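Local coordinates for protein probable zinc protease PqqL (Escherichia coli, PDB 6OFS) that is probably a zinc-dependent endopeptidase of the peptidase M16 family, working in the periplasm and carrying one zinc ion per subunit, at residues Leu508-Gly513 against Val682-Glu687; Glu515-Ile520 against Gln845-Gln850; Gln737-Asp742 against Val895-Gly900; Ser781-Val786 against Leu796-Cys801. All blocks are in the same frame, centred on the assembly; numbering follows the deposited sequence.

Interaction 1. Residues Leu508-Gly513 against Val682-Glu687; sequences LAKSAG and VGNVAE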
loop_
_atom_site.group_PDB
_atom_site.type_symbol
_atom_site.label_atom_id
_atom_site.label_comp_id
_atom_site.label_asym_id
_atom_site.label_seq_id
_atom_site.Cartn_x
_atom_site.Cartn_y
_atom_site.Cartn_z
ATOM N N LEU A 508 -18.847 15.424 27.895
ATOM C CA LEU A 508 -17.748 15.397 28.871
ATOM C C LEU A 508 -18.179 14.860 30.226
ATOM O O LEU A 508 -19.216 15.267 30.756
ATOM C CB LEU A 508 -17.089 16.775 29.055
ATOM C CG LEU A 508 -16.388 17.392 27.850
ATOM C CD1 LEU A 508 -15.953 18.803 28.163
ATOM C CD2 LEU A 508 -15.172 16.580 27.422
ATOM N N ALA A 509 -17.363 13.965 30.793
ATOM C CA ALA A 509 -17.559 13.369 32.117
ATOM C C ALA A 509 -16.217 13.132 32.786
ATOM O O ALA A 509 -15.259 12.694 32.145
ATOM C CB ALA A 509 -18.321 12.054 32.014
ATOM N N LYS A 510 -16.145 13.447 34.075
ATOM C CA LYS A 510 -14.955 13.227 34.888
ATOM C C LYS A 510 -15.135 11.916 35.661
ATOM O O LYS A 510 -16.247 11.622 36.111
ATOM C CB LYS A 510 -14.733 14.412 35.851
ATOM C CG LYS A 510 -13.650 15.385 35.380
ATOM C CD LYS A 510 -13.660 16.703 36.154
ATOM C CE LYS A 510 -14.283 17.827 35.355
ATOM N NZ LYS A 510 -14.221 19.126 36.076
ATOM N N SER A 511 -14.072 11.108 35.779
ATOM C CA SER A 511 -14.176 9.872 36.555
ATOM C C SER A 511 -13.536 10.073 37.922
ATOM O O SER A 511 -12.389 10.535 37.997
ATOM C CB SER A 511 -13.532 8.694 35.831
ATOM O OG SER A 511 -13.750 7.493 36.558
ATOM N N ALA A 512 -14.286 9.754 39.004
ATOM C CA ALA A 512 -13.793 9.865 40.383
ATOM C C ALA A 512 -12.675 8.833 40.587
ATOM O O ALA A 512 -12.824 7.659 40.215
ATOM C CB ALA A 512 -14.927 9.651 41.379
ATOM N N GLY A 513 -11.547 9.316 41.101
ATOM C CA GLY A 513 -10.339 8.520 41.290
ATOM C C GLY A 513 -9.270 8.929 40.295
ATOM O O GLY A 513 -9.589 9.319 39.165
ATOM N N VAL A 682 -14.168 10.814 28.499
ATOM C CA VAL A 682 -14.228 10.427 29.913
ATOM C C VAL A 682 -12.826 10.388 30.541
ATOM O O VAL A 682 -11.948 9.671 30.052
ATOM C CB VAL A 682 -15.037 9.116 30.129
ATOM C CG1 VAL A 682 -15.038 8.693 31.596
ATOM C CG2 VAL A 682 -16.470 9.269 29.626
ATOM N N GLY A 683 -12.644 11.176 31.599
ATOM C CA GLY A 683 -11.377 11.290 32.315
ATOM C C GLY A 683 -11.179 12.595 33.062
ATOM O O GLY A 683 -12.075 13.443 33.085
ATOM N N ASN A 684 -9.989 12.764 33.681
ATOM C CA ASN A 684 -9.654 13.957 34.475
ATOM C C ASN A 684 -8.580 14.853 33.826
ATOM O O ASN A 684 -7.385 14.696 34.108
ATOM C CB ASN A 684 -9.265 13.564 35.912
ATOM C CG ASN A 684 -10.313 12.785 36.668
ATOM O OD1 ASN A 684 -11.523 12.934 36.448
ATOM N ND2 ASN A 684 -9.872 11.939 37.590
ATOM N N VAL A 685 -9.012 15.791 32.957
ATOM C CA VAL A 685 -8.136 16.761 32.272
ATOM C C VAL A 685 -8.683 18.179 32.555
ATOM O O VAL A 685 -9.903 18.347 32.646
ATOM C CB VAL A 685 -7.989 16.460 30.742
ATOM C CG1 VAL A 685 -7.188 17.541 30.013
ATOM C CG2 VAL A 685 -7.362 15.089 30.496
ATOM N N ALA A 686 -7.775 19.176 32.739
ATOM C CA ALA A 686 -8.116 20.585 32.986
ATOM C C ALA A 686 -8.899 21.074 31.775
ATOM O O ALA A 686 -8.341 21.151 30.675
ATOM C CB ALA A 686 -6.847 21.415 33.170
ATOM N N GLU A 687 -10.212 21.324 31.972
ATOM C CA GLU A 687 -11.187 21.697 30.937
ATOM C C GLU A 687 -10.715 22.770 29.944
ATOM O O GLU A 687 -11.111 22.702 28.784
ATOM C CB GLU A 687 -12.551 22.085 31.534
ATOM C CG GLU A 687 -12.534 23.223 32.537
ATOM C CD GLU A 687 -13.709 23.157 33.486
ATOM O OE1 GLU A 687 -14.763 23.754 33.170
ATOM O OE2 GLU A 687 -13.582 22.486 34.537
#

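Interaction 2. Residues Glu515-Ile520 against Gln845-Gln850; sequences EQKLQI and QRSVQQ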
loop_
_atom_site.group_PDB
_atom_site.type_symbol
_atom_site.label_atom_id
_atom_site.label_comp_id
_atom_site.label_asym_id
_atom_site.label_seq_id
_atom_site.Cartn_x
_atom_site.Cartn_y
_atom_site.Cartn_z
ATOM N N GLU A 515 -7.036 7.574 38.104
ATOM C CA GLU A 515 -6.658 6.468 37.207
ATOM C C GLU A 515 -5.645 6.895 36.149
ATOM O O GLU A 515 -4.916 6.043 35.628
ATOM C CB GLU A 515 -7.893 5.831 36.540
ATOM C CG GLU A 515 -8.522 4.701 37.345
ATOM C CD GLU A 515 -7.691 3.439 37.497
ATOM O OE1 GLU A 515 -7.162 3.206 38.609
ATOM O OE2 GLU A 515 -7.570 2.679 36.507
ATOM N N GLN A 516 -5.611 8.217 35.830
ATOM C CA GLN A 516 -4.716 8.863 34.858
ATOM C C GLN A 516 -4.957 8.420 33.399
ATOM O O GLN A 516 -4.136 8.718 32.530
ATOM C CB GLN A 516 -3.230 8.698 35.256
ATOM C CG GLN A 516 -2.513 10.022 35.498
ATOM C CD GLN A 516 -2.536 10.465 36.943
ATOM O OE1 GLN A 516 -3.507 10.260 37.684
ATOM N NE2 GLN A 516 -1.456 11.099 37.374
ATOM N N LYS A 517 -6.089 7.744 33.132
ATOM C CA LYS A 517 -6.451 7.271 31.796
ATOM C C LYS A 517 -7.576 8.125 31.227
ATOM O O LYS A 517 -8.499 8.506 31.953
ATOM C CB LYS A 517 -6.891 5.794 31.803
ATOM C CG LYS A 517 -5.965 4.813 32.538
ATOM C CD LYS A 517 -6.421 3.350 32.377
ATOM C CE LYS A 517 -7.604 2.964 33.240
ATOM N NZ LYS A 517 -8.547 2.061 32.524
ATOM N N LEU A 518 -7.502 8.407 29.922
ATOM C CA LEU A 518 -8.503 9.187 29.198
ATOM C C LEU A 518 -9.120 8.329 28.108
ATOM O O LEU A 518 -8.416 7.576 27.451
ATOM C CB LEU A 518 -7.865 10.455 28.591
ATOM C CG LEU A 518 -8.790 11.433 27.854
ATOM C CD1 LEU A 518 -9.650 12.235 28.820
ATOM C CD2 LEU A 518 -8.000 12.371 26.981
ATOM N N GLN A 519 -10.432 8.426 27.937
ATOM C CA GLN A 519 -11.133 7.695 26.892
ATOM C C GLN A 519 -11.939 8.646 26.016
ATOM O O GLN A 519 -12.693 9.482 26.521
ATOM C CB GLN A 519 -12.042 6.604 27.475
ATOM C CG GLN A 519 -12.524 5.587 26.437
ATOM C CD GLN A 519 -11.515 4.501 26.154
ATOM O OE1 GLN A 519 -10.974 3.854 27.060
ATOM N NE2 GLN A 519 -11.254 4.261 24.882
ATOM N N ILE A 520 -11.742 8.523 24.692
ATOM C CA ILE A 520 -12.494 9.256 23.691
ATOM C C ILE A 520 -13.211 8.213 22.854
ATOM O O ILE A 520 -12.558 7.338 22.282
ATOM C CB ILE A 520 -11.650 10.232 22.825
ATOM C CG1 ILE A 520 -10.813 11.203 23.700
ATOM C CG2 ILE A 520 -12.560 11.002 21.824
ATOM C CD1 ILE A 520 -9.675 11.967 22.963
ATOM N N GLN A 845 -19.278 3.651 37.529
ATOM C CA GLN A 845 -18.467 4.877 37.554
ATOM C C GLN A 845 -17.070 4.582 38.145
ATOM O O GLN A 845 -16.384 5.485 38.639
ATOM C CB GLN A 845 -19.193 6.004 38.327
ATOM C CG GLN A 845 -20.584 6.336 37.778
ATOM C CD GLN A 845 -20.940 7.800 37.850
ATOM O OE1 GLN A 845 -20.219 8.674 37.352
ATOM N NE2 GLN A 845 -22.087 8.098 38.446
ATOM N N ARG A 846 -16.657 3.303 38.057
ATOM C CA ARG A 846 -15.378 2.789 38.534
ATOM C C ARG A 846 -14.273 3.056 37.500
ATOM O O ARG A 846 -13.335 3.803 37.804
ATOM C CB ARG A 846 -15.516 1.285 38.870
ATOM C CG ARG A 846 -14.213 0.523 39.103
ATOM C CD ARG A 846 -14.183 -0.759 38.285
ATOM N NE ARG A 846 -12.896 -1.447 38.410
ATOM C CZ ARG A 846 -12.621 -2.378 39.321
ATOM N NH1 ARG A 846 -13.547 -2.760 40.192
ATOM N NH2 ARG A 846 -11.419 -2.939 39.363
ATOM N N SER A 847 -14.379 2.445 36.291
ATOM C CA SER A 847 -13.367 2.600 35.240
ATOM C C SER A 847 -13.759 3.606 34.181
ATOM O O SER A 847 -14.944 3.769 33.877
ATOM C CB SER A 847 -12.987 1.261 34.612
ATOM O OG SER A 847 -12.043 1.409 33.561
ATOM N N VAL A 848 -12.743 4.283 33.628
ATOM C CA VAL A 848 -12.878 5.302 32.596
ATOM C C VAL A 848 -13.539 4.703 31.325
ATOM O O VAL A 848 -14.411 5.350 30.741
ATOM C CB VAL A 848 -11.516 6.028 32.375
ATOM C CG1 VAL A 848 -10.932 5.822 30.979
ATOM C CG2 VAL A 848 -11.622 7.505 32.715
ATOM N N GLN A 849 -13.185 3.435 30.975
ATOM C CA GLN A 849 -13.721 2.684 29.837
ATOM C C GLN A 849 -15.181 2.282 30.102
ATOM O O GLN A 849 -16.013 2.386 29.198
ATOM C CB GLN A 849 -12.840 1.449 29.543
ATOM C CG GLN A 849 -13.380 0.488 28.475
ATOM C CD GLN A 849 -12.486 0.406 27.270
ATOM O OE1 GLN A 849 -11.445 -0.261 27.279
ATOM N NE2 GLN A 849 -12.884 1.078 26.197
ATOM N N GLN A 850 -15.485 1.830 31.333
ATOM C CA GLN A 850 -16.831 1.417 31.728
ATOM C C GLN A 850 -17.826 2.566 31.634
ATOM O O GLN A 850 -18.812 2.426 30.920
ATOM C CB GLN A 850 -16.843 0.772 33.125
ATOM C CG GLN A 850 -16.649 -0.738 33.095
ATOM C CD GLN A 850 -15.321 -1.146 33.673
ATOM O OE1 GLN A 850 -15.153 -1.255 34.896
ATOM N NE2 GLN A 850 -14.344 -1.380 32.805
#

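Interaction 3. Residues Gln737-Asp742 against Val895-Gly900; sequences QWKRYD and VNTYTG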
loop_
_atom_site.group_PDB
_atom_site.type_symbol
_atom_site.label_atom_id
_atom_site.label_comp_id
_atom_site.label_asym_id
_atom_site.label_seq_id
_atom_site.Cartn_x
_atom_site.Cartn_y
_atom_site.Cartn_z
ATOM N N GLN A 737 -37.320 -20.428 18.988
ATOM C CA GLN A 737 -38.618 -19.772 18.834
ATOM C C GLN A 737 -38.475 -18.282 19.114
ATOM O O GLN A 737 -37.990 -17.885 20.172
ATOM C CB GLN A 737 -39.703 -20.415 19.716
ATOM C CG GLN A 737 -41.096 -19.803 19.513
ATOM C CD GLN A 737 -42.124 -20.359 20.463
ATOM O OE1 GLN A 737 -42.908 -21.252 20.114
ATOM N NE2 GLN A 737 -42.143 -19.840 21.690
ATOM N N TRP A 738 -38.840 -17.472 18.132
ATOM C CA TRP A 738 -38.813 -16.014 18.215
ATOM C C TRP A 738 -40.230 -15.515 18.228
ATOM O O TRP A 738 -41.041 -15.912 17.397
ATOM C CB TRP A 738 -38.100 -15.387 17.016
ATOM C CG TRP A 738 -36.607 -15.366 17.098
ATOM C CD1 TRP A 738 -35.827 -14.351 17.578
ATOM C CD2 TRP A 738 -35.714 -16.321 16.519
ATOM N NE1 TRP A 738 -34.499 -14.634 17.365
ATOM C CE2 TRP A 738 -34.400 -15.841 16.716
ATOM C CE3 TRP A 738 -35.898 -17.531 15.826
ATOM C CZ2 TRP A 738 -33.269 -16.565 16.306
ATOM C CZ3 TRP A 738 -34.778 -18.237 15.403
ATOM C CH2 TRP A 738 -33.482 -17.758 15.649
ATOM N N LYS A 739 -40.522 -14.647 19.175
ATOM C CA LYS A 739 -41.812 -14.003 19.328
ATOM C C LYS A 739 -41.512 -12.527 19.178
ATOM O O LYS A 739 -40.570 -12.034 19.802
ATOM C CB LYS A 739 -42.424 -14.346 20.692
ATOM C CG LYS A 739 -43.177 -15.660 20.654
ATOM C CD LYS A 739 -43.792 -16.033 22.003
ATOM C CE LYS A 739 -44.502 -17.373 21.992
ATOM N NZ LYS A 739 -45.706 -17.383 21.110
ATOM N N ARG A 740 -42.227 -11.854 18.265
ATOM C CA ARG A 740 -42.045 -10.432 17.970
ATOM C C ARG A 740 -43.235 -9.643 18.459
ATOM O O ARG A 740 -44.383 -10.026 18.222
ATOM C CB ARG A 740 -41.804 -10.196 16.480
ATOM C CG ARG A 740 -40.573 -9.345 16.213
ATOM C CD ARG A 740 -40.507 -8.899 14.777
ATOM N NE ARG A 740 -41.432 -7.792 14.534
ATOM C CZ ARG A 740 -42.474 -7.845 13.711
ATOM N NH1 ARG A 740 -42.721 -8.946 13.009
ATOM N NH2 ARG A 740 -43.263 -6.791 13.566
ATOM N N TYR A 741 -42.950 -8.558 19.173
ATOM C CA TYR A 741 -43.946 -7.693 19.792
ATOM C C TYR A 741 -43.737 -6.260 19.309
ATOM O O TYR A 741 -42.603 -5.793 19.310
ATOM C CB TYR A 741 -43.785 -7.758 21.327
ATOM C CG TYR A 741 -43.903 -9.153 21.912
ATOM C CD1 TYR A 741 -42.773 -9.953 22.102
ATOM C CD2 TYR A 741 -45.138 -9.668 22.298
ATOM C CE1 TYR A 741 -42.877 -11.238 22.645
ATOM C CE2 TYR A 741 -45.254 -10.950 22.834
ATOM C CZ TYR A 741 -44.123 -11.735 23.000
ATOM O OH TYR A 741 -44.252 -12.985 23.552
ATOM N N ASP A 742 -44.805 -5.565 18.874
ATOM C CA ASP A 742 -44.679 -4.164 18.458
ATOM C C ASP A 742 -44.746 -3.270 19.694
ATOM O O ASP A 742 -45.452 -3.602 20.649
ATOM C CB ASP A 742 -45.756 -3.756 17.431
ATOM C CG ASP A 742 -45.413 -4.005 15.960
ATOM O OD1 ASP A 742 -44.207 -4.157 15.640
ATOM O OD2 ASP A 742 -46.351 -4.018 15.121
ATOM N N VAL A 895 -47.122 -10.093 17.363
ATOM C CA VAL A 895 -47.501 -9.724 16.005
ATOM C C VAL A 895 -47.019 -10.861 15.065
ATOM O O VAL A 895 -47.646 -11.116 14.041
ATOM C CB VAL A 895 -46.970 -8.296 15.636
ATOM C CG1 VAL A 895 -45.458 -8.177 15.805
ATOM C CG2 VAL A 895 -47.396 -7.854 14.229
ATOM N N ASN A 896 -45.932 -11.579 15.456
ATOM C CA ASN A 896 -45.375 -12.714 14.716
ATOM C C ASN A 896 -44.605 -13.709 15.577
ATOM O O ASN A 896 -43.940 -13.314 16.527
ATOM C CB ASN A 896 -44.448 -12.232 13.610
ATOM C CG ASN A 896 -45.122 -11.715 12.364
ATOM O OD1 ASN A 896 -44.980 -10.547 11.997
ATOM N ND2 ASN A 896 -45.848 -12.574 11.678
ATOM N N THR A 897 -44.657 -15.002 15.210
ATOM C CA THR A 897 -43.875 -16.064 15.845
ATOM C C THR A 897 -43.122 -16.859 14.772
ATOM O O THR A 897 -43.739 -17.362 13.829
ATOM C CB THR A 897 -44.678 -16.973 16.802
ATOM O OG1 THR A 897 -45.517 -17.846 16.051
ATOM C CG2 THR A 897 -45.470 -16.212 17.860
ATOM N N TYR A 898 -41.793 -16.946 14.898
ATOM C CA TYR A 898 -40.965 -17.710 13.964
ATOM C C TYR A 898 -40.310 -18.873 14.716
ATOM O O TYR A 898 -39.667 -18.675 15.759
ATOM C CB TYR A 898 -39.939 -16.834 13.228
ATOM C CG TYR A 898 -40.452 -15.463 12.835
ATOM C CD1 TYR A 898 -41.143 -15.268 11.640
ATOM C CD2 TYR A 898 -40.233 -14.355 13.651
ATOM C CE1 TYR A 898 -41.621 -14.007 11.281
ATOM C CE2 TYR A 898 -40.674 -13.085 13.284
ATOM C CZ TYR A 898 -41.357 -12.913 12.092
ATOM O OH TYR A 898 -41.798 -11.657 11.767
ATOM N N THR A 899 -40.542 -20.097 14.216
ATOM C CA THR A 899 -40.059 -21.321 14.835
ATOM C C THR A 899 -39.140 -22.078 13.903
ATOM O O THR A 899 -39.416 -22.195 12.708
ATOM C CB THR A 899 -41.232 -22.141 15.360
ATOM O OG1 THR A 899 -42.066 -21.250 16.108
ATOM C CG2 THR A 899 -40.784 -23.306 16.262
ATOM N N GLY A 900 -38.038 -22.553 14.467
ATOM C CA GLY A 900 -37.024 -23.294 13.742
ATOM C C GLY A 900 -36.557 -24.490 14.524
ATOM O O GLY A 900 -36.198 -24.378 15.699
#

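Interaction 4. Residues Ser781-Val786 against Leu796-Cys801; sequences SSRLSV and LLAFTC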
loop_
_atom_site.group_PDB
_atom_site.type_symbol
_atom_site.label_atom_id
_atom_site.label_comp_id
_atom_site.label_asym_id
_atom_site.label_seq_id
_atom_site.Cartn_x
_atom_site.Cartn_y
_atom_site.Cartn_z
ATOM N N SER A 781 -32.375 -21.357 26.946
ATOM C CA SER A 781 -32.102 -19.935 26.901
ATOM C C SER A 781 -33.382 -19.132 26.751
ATOM O O SER A 781 -34.352 -19.584 26.129
ATOM C CB SER A 781 -31.139 -19.616 25.769
ATOM O OG SER A 781 -30.554 -18.353 26.040
ATOM N N SER A 782 -33.388 -17.951 27.372
ATOM C CA SER A 782 -34.493 -16.996 27.348
ATOM C C SER A 782 -33.861 -15.620 27.275
ATOM O O SER A 782 -33.358 -15.115 28.283
ATOM C CB SER A 782 -35.361 -17.149 28.593
ATOM O OG SER A 782 -36.486 -16.287 28.537
ATOM N N ARG A 783 -33.796 -15.071 26.056
ATOM C CA ARG A 783 -33.177 -13.774 25.756
ATOM C C ARG A 783 -34.217 -12.799 25.241
ATOM O O ARG A 783 -35.153 -13.194 24.536
ATOM C CB ARG A 783 -32.050 -13.921 24.709
ATOM C CG ARG A 783 -30.977 -14.960 25.059
ATOM C CD ARG A 783 -29.984 -15.135 23.922
ATOM N NE ARG A 783 -29.029 -16.216 24.185
ATOM C CZ ARG A 783 -28.859 -17.279 23.402
ATOM N NH1 ARG A 783 -29.573 -17.416 22.290
ATOM N NH2 ARG A 783 -27.967 -18.208 23.720
ATOM N N LEU A 784 -34.035 -11.519 25.568
ATOM C CA LEU A 784 -34.956 -10.458 25.167
ATOM C C LEU A 784 -34.207 -9.294 24.521
ATOM O O LEU A 784 -33.376 -8.658 25.163
ATOM C CB LEU A 784 -35.741 -9.992 26.400
ATOM C CG LEU A 784 -36.975 -9.156 26.141
ATOM C CD1 LEU A 784 -38.173 -10.043 25.769
ATOM C CD2 LEU A 784 -37.295 -8.305 27.347
ATOM N N SER A 785 -34.504 -9.028 23.251
ATOM C CA SER A 785 -33.898 -7.965 22.451
ATOM C C SER A 785 -34.898 -6.813 22.208
ATOM O O SER A 785 -36.075 -7.068 21.948
ATOM C CB SER A 785 -33.430 -8.551 21.122
ATOM O OG SER A 785 -32.933 -7.570 20.225
ATOM N N VAL A 786 -34.432 -5.549 22.266
ATOM C CA VAL A 786 -35.290 -4.385 21.984
ATOM C C VAL A 786 -34.711 -3.518 20.845
ATOM O O VAL A 786 -33.583 -3.032 20.970
ATOM C CB VAL A 786 -35.630 -3.555 23.244
ATOM C CG1 VAL A 786 -36.465 -2.323 22.890
ATOM C CG2 VAL A 786 -36.355 -4.405 24.286
ATOM N N LEU A 796 -36.434 -14.427 22.219
ATOM C CA LEU A 796 -35.931 -15.693 21.736
ATOM C C LEU A 796 -35.935 -16.703 22.866
ATOM O O LEU A 796 -35.467 -16.415 23.965
ATOM C CB LEU A 796 -34.536 -15.556 21.082
ATOM C CG LEU A 796 -33.770 -16.864 20.751
ATOM C CD1 LEU A 796 -34.542 -17.755 19.758
ATOM C CD2 LEU A 796 -32.393 -16.558 20.220
ATOM N N LEU A 797 -36.504 -17.874 22.578
ATOM C CA LEU A 797 -36.532 -19.050 23.444
ATOM C C LEU A 797 -35.728 -20.134 22.706
ATOM O O LEU A 797 -36.128 -20.584 21.622
ATOM C CB LEU A 797 -37.981 -19.506 23.720
ATOM C CG LEU A 797 -38.171 -20.964 24.207
ATOM C CD1 LEU A 797 -37.857 -21.124 25.702
ATOM C CD2 LEU A 797 -39.560 -21.467 23.881
ATOM N N ALA A 798 -34.565 -20.486 23.237
ATOM C CA ALA A 798 -33.729 -21.502 22.593
ATOM C C ALA A 798 -33.485 -22.707 23.500
ATOM O O ALA A 798 -33.395 -22.552 24.708
ATOM C CB ALA A 798 -32.406 -20.902 22.143
ATOM N N PHE A 799 -33.410 -23.907 22.923
ATOM C CA PHE A 799 -33.089 -25.113 23.676
ATOM C C PHE A 799 -32.570 -26.203 22.765
ATOM O O PHE A 799 -32.850 -26.197 21.567
ATOM C CB PHE A 799 -34.241 -25.603 24.598
ATOM C CG PHE A 799 -35.495 -26.136 23.941
ATOM C CD1 PHE A 799 -35.623 -27.491 23.645
ATOM C CD2 PHE A 799 -36.567 -25.294 23.666
ATOM C CE1 PHE A 799 -36.781 -27.981 23.036
ATOM C CE2 PHE A 799 -37.730 -25.790 23.064
ATOM C CZ PHE A 799 -37.825 -27.129 22.747
ATOM N N THR A 800 -31.754 -27.097 23.330
ATOM C CA THR A 800 -31.224 -28.277 22.650
ATOM C C THR A 800 -31.704 -29.440 23.488
ATOM O O THR A 800 -31.660 -29.372 24.722
ATOM C CB THR A 800 -29.694 -28.250 22.495
ATOM O OG1 THR A 800 -29.087 -28.096 23.775
ATOM C CG2 THR A 800 -29.207 -27.168 21.540
ATOM N N CYS A 801 -32.200 -30.487 22.834
ATOM C CA CYS A 801 -32.764 -31.651 23.525
ATOM C C CYS A 801 -32.554 -32.909 22.690
ATOM O O CYS A 801 -31.957 -32.855 21.612
ATOM C CB CYS A 801 -34.252 -31.410 23.762
ATOM S SG CYS A 801 -35.227 -31.324 22.232
#

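Interaction 1. Residues Leu508-Gly513 against Val682-Glu687
Asn684 lays its carboxamide against the backbone of Ser511, at the place where two neighbouring strands of a mixed beta sheet run out. Strands 505-509 and 677-682 are parallel there, and Ala509 and Val682 form a bridge at their C-terminal ends. Gly683 N gives its hydrogen to Ala509 O (3.1 Å), while the CA of Val682 approaches the same oxygen at 3.3 Å. Two donors, one strong and one weak, therefore hold this carbonyl. Gly683 suits its place because its backbone angles would jam a CB against the preceding carbonyl. On the face of the bridge, Ala509 CB meets Val682 CG2 at 4.1 Å. The small alanine and branched valine pack side by side, and Val682 also reaches Val848, Leu851 and Ala852 of helix 848-862.

Past the bridge a side chain takes over from the sheet. With CG beside its own backbone N (chi1 -57°), Asn684 presents both ends of the amide to Ser511, much as another peptide group would. Ser511 N gives a weak bond to OD1. Lys510 crosses this amide with its aliphatic part, CG lying 3.4 Å from Asn684 OD1. Farther along, its NZ makes a long salt bridge to Glu687 OE2 (3.8 Å); an acid in the first turn of helix 687-697 should also favour that helix end electrostatically. Asn684 ND2 donates to Ser511 O at 2.9 Å, nearly in line with the C=O bond, the oxygen lying 13° out of the amide plane.

Interaction 2. Residues Glu515-Ile520 against Gln845-Gln850
Val848, in the first turn of helix 848-862, sets its two methyls against strand 517-524 between Lys517 and Gln519. CG2 sits 3.4 Å from Lys517 O, while CG1 bridges the two CB atoms, 3.8 Å from Gln519 CB and 4.1 Å from Lys517 CB. A short beta-branched side chain fits closely against the strand here. Lys517 and Gln519, two apart in the strand, both turn to the helix and flank the valine with their CB atoms, and their polar ends pass on to Ser847 and Gln849.

The Lys517 chain bends at its outer torsions, which brings NZ to 3.7 Å from Ser847 OG. That serine is the N-cap of the helix: its OG accepts a weak bond from Gln849 N, a usual task for serine at this position. Gln519 departs with CG opposite its backbone N (chi1 -165°) and then folds at chi2, so that its amide crosses that of Gln849 obliquely. The two amide planes are 23° apart, and Gln519 OE1 stands 3.5 Å from Gln849 NE2 at a poor angle for hydrogen bonding. Gln519 also touches Ala852, farther along the helix. Replacing Gln519 with alanine would probably leave the Gln849 amide without its neighbour, free to turn, and open a gap beside Ala852.

Leu518 faces the other way, onto Ile681 and onto Phe594 of helix 591-602. The strand is thus held between helices on its two faces, with helix 848-862 on the Val848 side, and its edges pair with strands 677-682 and 579-586 in the seven-stranded sheet.

Interaction 3. Residues Gln737-Asp742 against Val895-Gly900
A bend at chi3 of Arg740 (77°) carries its guanidinium across to Asn896, while Tyr898, with CG beside its backbone N (chi1 -38°), directs its hydroxyl to the same group. Arg740 NH1 donates to Asn896 OD1 at 2.9 Å, tilted out of the guanidinium plane, and weakly to Tyr898 OH at 3.1 Å. The hydroxyl lies at the guanidinium edge and in its plane, the phenol ring being only 25° from coplanar. Val895 CG1 comes over one guanidinium face, 3.4 Å from NH2.

The strands beneath are antiparallel. Trp738 and Tyr898 form a hydrogen-bonded pair, with Trp738 N donating to Tyr898 O at 2.8 Å and the reverse bond equally short. At Arg740 the pairing widens into a classic beta bulge: Arg740 N donates to Asn896 O, whereas Arg740 O accepts from Val895 N at 2.9 Å, so two residues stand opposite one. On the opposite face Thr897 lies alongside the Lys739 chain, its CG2 3.7 Å from Lys739 CG, and Gln737 lies alongside Thr899, its amide bonded to Asn814.

Asn896 ND2 bonds to Asn720 and Thr718, and Tyr898 OH to Ala717 O, so the arginine's partners are themselves positioned by the segment Ala717 to Asn720. Putting a leucine in place of Arg740 would probably leave Asn896 OD1 without its donor and Asp742 without its positive partner. Arginine suits the bulge because its flat end carries several N-H donors: NH1 serves two neutral oxygens, and NH2 makes a weak salt bridge to Asp742 OD1 (3.5 Å), whose carboxylate probably offsets part of the positive charge.

Interaction 4. Residues Ser781-Val786 against Leu796-Cys801
Ser781 N donates to Ala798 O at 2.7 Å, the shortest polar bond between these two antiparallel strands. The return bond, Ala798 N to Ser781 O, measures 3.0 Å. Two residues along, Arg783 and Leu796 form the next hydrogen-bonded pair, with Arg783 N donating to Leu796 O at 3.0 Å and Leu796 N to Arg783 O at 2.9 Å. Between them Ser782 faces Leu797 in a non-hydrogen-bonded pair, and the CA of Leu797 lies near Ser781 O.

Ser781, Arg783, Leu796 and Ala798 share one face. Ser781 CB and Ala798 CB touch at 4.1 Å, a pairing of small residues beside which the guanidinium lies. Arg783, extended from CG to NE, runs side by side with Leu796, whose CD2 meets the edge of the guanidinium 3.6 Å from NH1. Ser781 OG, placed opposite its backbone N (chi1 -160°), stands over one face of the same group. The guanidinium edge thus meets the leucine methyl while the arginine as a whole stays exposed. Leu796 also packs on Trp738 of the adjoining strand.

The other face is more enclosed. Leu797 packs on Ala813 and Met817 of helix 806-823, and Ser782 turns toward helix 749-771, its OG hydrogen-bonded to Asn759 and His795. Serine is small enough to fit beneath the helix and polar enough to use both partners. Strands 779-787 and 792-801 make up a beta hairpin, the former being the outermost strand of a five-stranded mixed sheet backed by helices, as expected of an M16 alpha/beta domain.

How the interactions relate
Interactions 1 and 2 share the seven-stranded sheet, their centres 8 Å apart, and meet where Val682 N probably bonds to Gln519 O. Interactions 3 and 4 share the five-stranded sheet, 11 Å between centres, and join through Gln737 O and Leu797 N. The two groups lie about 34 to 44 Å apart, centre to centre. Along the chain interactions 1 and 2 alternate: 508-513, 515-520, 682-687, then 845-850 much later, after the hairpin of interaction 4, which falls between the two strands of interaction 3. Helix 848-862 thus returns to the first sheet, interlocking the two sheets in sequence. All four lie away from the zinc site of His54 and His58, and so concern the architecture rather than the metal centre.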